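Local coordinates for protein D-alanine--D-alanine ligase (Acinetobacter baumannii ACICU, PDB 5D8D) that probably joins two D-alanine molecules into D-alanyl-D-alanine at the cost of ATP, supplying a building block for the peptidoglycan cell wall, at residues E183-F188 and H278-K283; Q192-I197 and K286-S291. All coordinates share one frame; numbering follows the deposited sequence.

Contact 1 (E183-F188 and H278-K283)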
loop_
_atom_site.group_PDB
_atom_site.type_symbol
_atom_site.label_atom_id
_atom_site.label_comp_id
_atom_site.label_asym_id
_atom_site.label_seq_id
_atom_site.Cartn_x
_atom_site.Cartn_y
_atom_site.Cartn_z
ATOM N N GLU A 183 3.223 -16.063 21.970
ATOM C CA GLU A 183 2.741 -15.544 20.700
ATOM C C GLU A 183 1.446 -16.215 20.316
ATOM O O GLU A 183 1.317 -17.426 20.456
ATOM C CB GLU A 183 3.778 -15.781 19.619
ATOM C CG GLU A 183 3.548 -14.922 18.393
ATOM C CD GLU A 183 4.581 -15.137 17.317
ATOM O OE1 GLU A 183 5.715 -15.523 17.686
ATOM O OE2 GLU A 183 4.248 -14.890 16.114
ATOM N N PHE A 184 0.498 -15.415 19.844
ATOM C CA PHE A 184 -0.835 -15.870 19.453
ATOM C C PHE A 184 -1.190 -15.471 18.029
ATOM O O PHE A 184 -0.640 -14.503 17.537
ATOM C CB PHE A 184 -1.865 -15.280 20.405
ATOM C CG PHE A 184 -1.603 -15.633 21.822
ATOM C CD1 PHE A 184 -0.711 -14.883 22.586
ATOM C CD2 PHE A 184 -2.190 -16.755 22.387
ATOM C CE1 PHE A 184 -0.453 -15.214 23.906
ATOM C CE2 PHE A 184 -1.936 -17.093 23.713
ATOM C CZ PHE A 184 -1.066 -16.326 24.473
ATOM N N THR A 185 -2.072 -16.230 17.358
ATOM C CA THR A 185 -2.646 -15.797 16.089
ATOM C C THR A 185 -4.139 -15.708 16.230
ATOM O O THR A 185 -4.786 -16.526 16.867
ATOM C CB THR A 185 -2.199 -16.635 14.876
ATOM O OG1 THR A 185 -2.379 -15.875 13.666
ATOM C CG2 THR A 185 -2.949 -17.865 14.722
ATOM N N ILE A 186 -4.693 -14.658 15.666
ATOM C CA ILE A 186 -6.134 -14.418 15.720
ATOM C C ILE A 186 -6.588 -14.388 14.285
ATOM O O ILE A 186 -6.205 -13.510 13.559
ATOM C CB ILE A 186 -6.413 -13.109 16.448
ATOM C CG1 ILE A 186 -5.919 -13.270 17.878
ATOM C CG2 ILE A 186 -7.904 -12.785 16.408
ATOM C CD1 ILE A 186 -4.464 -12.940 18.096
ATOM N N SER A 187 -7.378 -15.365 13.891
ATOM C CA SER A 187 -7.823 -15.509 12.521
ATOM C C SER A 187 -9.084 -14.715 12.307
ATOM O O SER A 187 -9.789 -14.412 13.245
ATOM C CB SER A 187 -8.088 -16.982 12.205
ATOM O OG SER A 187 -6.912 -17.759 12.354
ATOM N N PHE A 188 -9.389 -14.403 11.055
ATOM C CA PHE A 188 -10.569 -13.597 10.766
ATOM C C PHE A 188 -11.417 -14.278 9.730
ATOM O O PHE A 188 -10.897 -14.892 8.822
ATOM C CB PHE A 188 -10.170 -12.156 10.344
ATOM C CG PHE A 188 -9.835 -11.263 11.509
ATOM C CD1 PHE A 188 -8.582 -11.319 12.098
ATOM C CD2 PHE A 188 -10.797 -10.420 12.055
ATOM C CE1 PHE A 188 -8.272 -10.558 13.203
ATOM C CE2 PHE A 188 -10.491 -9.630 13.165
ATOM C CZ PHE A 188 -9.211 -9.694 13.726
ATOM N N HIS A 278 -2.013 -28.274 7.365
ATOM C CA HIS A 278 -1.372 -27.825 8.620
ATOM C C HIS A 278 -1.631 -26.356 9.047
ATOM O O HIS A 278 -1.096 -25.922 10.067
ATOM C CB HIS A 278 0.164 -28.034 8.530
ATOM C CG HIS A 278 0.868 -27.160 7.511
ATOM N ND1 HIS A 278 1.329 -27.647 6.299
ATOM C CD2 HIS A 278 1.211 -25.845 7.533
ATOM C CE1 HIS A 278 1.919 -26.672 5.620
ATOM N NE2 HIS A 278 1.856 -25.567 6.344
ATOM N N SER A 279 -2.410 -25.592 8.274
ATOM C CA SER A 279 -2.567 -24.138 8.471
ATOM C C SER A 279 -3.523 -23.791 9.598
ATOM O O SER A 279 -4.367 -24.570 9.968
ATOM C CB SER A 279 -3.059 -23.462 7.169
ATOM O OG SER A 279 -2.074 -23.495 6.130
ATOM N N LEU A 280 -3.408 -22.584 10.117
ATOM C CA LEU A 280 -4.089 -22.201 11.355
ATOM C C LEU A 280 -5.513 -21.675 11.220
ATOM O O LEU A 280 -6.314 -21.899 12.118
ATOM C CB LEU A 280 -3.229 -21.203 12.106
ATOM C CG LEU A 280 -1.974 -21.866 12.706
ATOM C CD1 LEU A 280 -0.735 -21.006 12.574
ATOM C CD2 LEU A 280 -2.252 -22.185 14.157
ATOM N N VAL A 281 -5.855 -21.006 10.122
ATOM C CA VAL A 281 -7.221 -20.501 9.928
ATOM C C VAL A 281 -8.275 -21.623 9.901
ATOM O O VAL A 281 -9.346 -21.454 10.501
ATOM C CB VAL A 281 -7.347 -19.525 8.701
ATOM C CG1 VAL A 281 -8.826 -19.232 8.320
ATOM C CG2 VAL A 281 -6.591 -18.198 8.956
ATOM N N PRO A 282 -8.000 -22.763 9.224
ATOM C CA PRO A 282 -8.956 -23.888 9.326
ATOM C C PRO A 282 -9.182 -24.407 10.752
ATOM O O PRO A 282 -10.333 -24.719 11.104
ATOM C CB PRO A 282 -8.347 -24.968 8.430
ATOM C CG PRO A 282 -7.586 -24.194 7.418
ATOM C CD PRO A 282 -6.998 -23.023 8.174
ATOM N N LYS A 283 -8.096 -24.506 11.519
ATOM C CA LYS A 283 -8.128 -24.816 12.956
ATOM C C LYS A 283 -9.142 -23.938 13.682
ATOM O O LYS A 283 -10.065 -24.424 14.356
ATOM C CB LYS A 283 -6.744 -24.596 13.615
ATOM C CG LYS A 283 -5.946 -25.802 14.075
ATOM C CD LYS A 283 -5.347 -26.650 12.936
ATOM C CE LYS A 283 -3.952 -27.208 13.298
ATOM N NZ LYS A 283 -3.597 -28.475 12.600
#
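Val281 lays its CG2 methyl against the side chain of Ser187, 3.4 Å from OG and 3.8 Å from CB. The valine at the start of helix 280-286 carries this methyl beside its backbone N, anti to its carbonyl carbon, while CG1 takes the position anti to N (chi1 168°). Ser187 is small enough to let the backbones come close, its CA lying 5.7 Å from Val281 CA. Two residues back along the strand, on the same face, Thr185 touches Leu280: its CG2 reaches Leu280 CB at 4.3 Å, a loose methyl-to-methylene contact.

Strand alternation sorts the residues. Thr185 and Ser187 direct their side chains at helix 280-286, whereas Phe184 and Ile186 go to the other face of the sheet and pack on helix 229-245. Threonine suits its place by being two-sided: as CG2 meets the leucine, OG1 is hydrogen-bonded to Asp255 OD1 and Arg253 NE. If Asp255 coordinates magnesium as predicted, this hydroxyl would lie in the second shell of the bound metal.

The two hydroxyls therefore fare differently. Thr185 OG1 is satisfied by charged neighbours, but Ser187 OG is buried without a polar partner in the model, probably at some desolvation cost. With the methyl contacts unaccompanied by polar bonds between the segments, strand and helix meet here through van der Waals packing.

Contact 2 (Q192-I197 and K286-S291)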
loop_
_atom_site.group_PDB
_atom_site.type_symbol
_atom_site.label_atom_id
_atom_site.label_comp_id
_atom_site.label_asym_id
_atom_site.label_seq_id
_atom_site.Cartn_x
_atom_site.Cartn_y
_atom_site.Cartn_z
ATOM N N GLN A 192 -14.612 -10.739 11.080
ATOM C CA GLN A 192 -14.640 -10.863 12.573
ATOM C C GLN A 192 -13.643 -11.876 13.140
ATOM O O GLN A 192 -13.240 -12.792 12.439
ATOM C CB GLN A 192 -16.045 -11.230 13.047
ATOM C CG GLN A 192 -17.096 -10.208 12.634
ATOM C CD GLN A 192 -16.876 -8.819 13.267
ATOM O OE1 GLN A 192 -16.810 -7.816 12.549
ATOM N NE2 GLN A 192 -16.761 -8.757 14.609
ATOM N N PRO A 193 -13.261 -11.722 14.420
ATOM C CA PRO A 193 -12.247 -12.619 15.029
ATOM C C PRO A 193 -12.768 -14.009 15.365
ATOM O O PRO A 193 -13.884 -14.166 15.836
ATOM C CB PRO A 193 -11.870 -11.904 16.333
ATOM C CG PRO A 193 -12.614 -10.585 16.317
ATOM C CD PRO A 193 -13.771 -10.747 15.403
ATOM N N LEU A 194 -11.944 -15.004 15.104
ATOM C CA LEU A 194 -12.231 -16.374 15.417
ATOM C C LEU A 194 -11.404 -16.695 16.682
ATOM O O LEU A 194 -10.520 -15.922 17.053
ATOM C CB LEU A 194 -11.836 -17.273 14.214
ATOM C CG LEU A 194 -12.728 -17.174 12.969
ATOM C CD1 LEU A 194 -12.097 -17.892 11.767
ATOM C CD2 LEU A 194 -14.110 -17.730 13.265
ATOM N N PRO A 195 -11.682 -17.838 17.345
ATOM C CA PRO A 195 -10.952 -18.254 18.559
ATOM C C PRO A 195 -9.460 -18.169 18.394
ATOM O O PRO A 195 -8.950 -18.507 17.323
ATOM C CB PRO A 195 -11.355 -19.721 18.715
ATOM C CG PRO A 195 -12.706 -19.787 18.132
ATOM C CD PRO A 195 -12.684 -18.849 16.963
ATOM N N VAL A 196 -8.773 -17.727 19.433
ATOM C CA VAL A 196 -7.332 -17.452 19.306
ATOM C C VAL A 196 -6.529 -18.750 19.375
ATOM O O VAL A 196 -7.014 -19.748 19.875
ATOM C CB VAL A 196 -6.789 -16.269 20.192
ATOM C CG1 VAL A 196 -7.857 -15.506 20.940
ATOM C CG2 VAL A 196 -5.647 -16.652 21.084
ATOM N N ILE A 197 -5.320 -18.735 18.819
ATOM C CA ILE A 197 -4.473 -19.891 18.810
ATOM C C ILE A 197 -3.091 -19.501 19.287
ATOM O O ILE A 197 -2.506 -18.620 18.683
ATOM C CB ILE A 197 -4.360 -20.469 17.403
ATOM C CG1 ILE A 197 -5.721 -21.004 16.972
ATOM C CG2 ILE A 197 -3.293 -21.590 17.373
ATOM C CD1 ILE A 197 -5.733 -21.590 15.563
ATOM N N LYS A 286 -12.857 -24.259 12.513
ATOM C CA LYS A 286 -13.363 -25.531 13.048
ATOM C C LYS A 286 -13.768 -25.428 14.545
ATOM O O LYS A 286 -14.794 -25.969 14.944
ATOM C CB LYS A 286 -12.311 -26.630 12.845
ATOM C CG LYS A 286 -12.881 -28.032 12.926
ATOM C CD LYS A 286 -11.801 -29.092 13.076
ATOM C CE LYS A 286 -11.115 -29.428 11.792
ATOM N NZ LYS A 286 -9.934 -30.291 12.093
ATOM N N ALA A 287 -13.013 -24.685 15.350
ATOM C CA ALA A 287 -13.385 -24.472 16.729
ATOM C C ALA A 287 -14.698 -23.718 16.925
ATOM O O ALA A 287 -15.099 -23.486 18.051
ATOM C CB ALA A 287 -12.281 -23.738 17.453
ATOM N N VAL A 288 -15.340 -23.290 15.856
ATOM C CA VAL A 288 -16.586 -22.546 15.966
ATOM C C VAL A 288 -17.645 -23.078 14.986
ATOM O O VAL A 288 -18.661 -22.446 14.778
ATOM C CB VAL A 288 -16.249 -21.028 15.804
ATOM C CG1 VAL A 288 -16.445 -20.490 14.383
ATOM C CG2 VAL A 288 -16.978 -20.199 16.840
ATOM N N GLY A 289 -17.417 -24.268 14.418
ATOM C CA GLY A 289 -18.422 -24.947 13.606
ATOM C C GLY A 289 -18.111 -25.162 12.140
ATOM O O GLY A 289 -18.826 -25.891 11.503
ATOM N N TYR A 290 -17.062 -24.551 11.582
ATOM C CA TYR A 290 -16.884 -24.616 10.121
ATOM C C TYR A 290 -16.100 -25.851 9.767
ATOM O O TYR A 290 -14.992 -26.046 10.240
ATOM C CB TYR A 290 -16.222 -23.338 9.533
ATOM C CG TYR A 290 -17.071 -22.063 9.584
ATOM C CD1 TYR A 290 -17.014 -21.234 10.692
ATOM C CD2 TYR A 290 -17.922 -21.699 8.556
ATOM C CE1 TYR A 290 -17.765 -20.069 10.785
ATOM C CE2 TYR A 290 -18.703 -20.521 8.644
ATOM C CZ TYR A 290 -18.600 -19.711 9.761
ATOM O OH TYR A 290 -19.300 -18.550 9.921
ATOM N N SER A 291 -16.656 -26.692 8.916
ATOM C CA SER A 291 -15.796 -27.680 8.248
ATOM C C SER A 291 -14.894 -26.848 7.370
ATOM O O SER A 291 -15.156 -25.660 7.170
ATOM C CB SER A 291 -16.604 -28.648 7.380
ATOM O OG SER A 291 -17.097 -28.015 6.199
#
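Leu194 N and Ser187 O form a probable hydrogen bond that pairs this edge strand with strand 181-189 while the leucine side chain turns to meet Val288. Leu194 CG stands beside its own backbone N (chi1 -71°), and from there the CD2 branch extends to Val288 CG1 at 3.8 Å, the two side chains crossing at about a right angle. Next along, Pro195 presents its ring: CG rests 4.0 Å from Ala287 CB, and CD faces Val288 CB at 4.3 Å. A rigid ring gives this part of the chain a compact apolar surface, and the single methyl of Ala287 matches it without bulk.

The partner segment takes the last residue of helix 280-286 and the turn that leaves it. A type I turn runs from Lys286 to Gly289, closed by Gly289 N to Lys286 O at 3.2 Å, and Tyr290 N returns to Ala285 O. Together these form a Schellman motif with Gly289, at positive phi (116°), as its C-prime residue; a CB there would press on Val288 O, so a residue without a side chain fits. Ser291 then N-caps the following helix.

The contact depends on apolar packing, and because Ala287 and Val288 stay exposed the hydrophobic gain is probably modest.

In the fold
Following the chain from the N terminus, the first of the four segments is on strand 181-189; then come its hairpin neighbour 192-198, helix 229-245 and strands 252-259 and 264-270, before helix 280-286 arrives. Contact 1 closes a loop from 183-188 to the start of that helix; contact 2 closes another, from 192-197 to the turn that follows it. The four segments alternate, so the loops cross rather than nest. Their centres are 8 Å apart, and they meet directly: Thr185 N bonds to Ile197 O, while Leu280 packs on Ile197. Two adjacent strands thus receive the helix start, on the face turned away from helix 229-245, and, at the outer strand, the turn after its end.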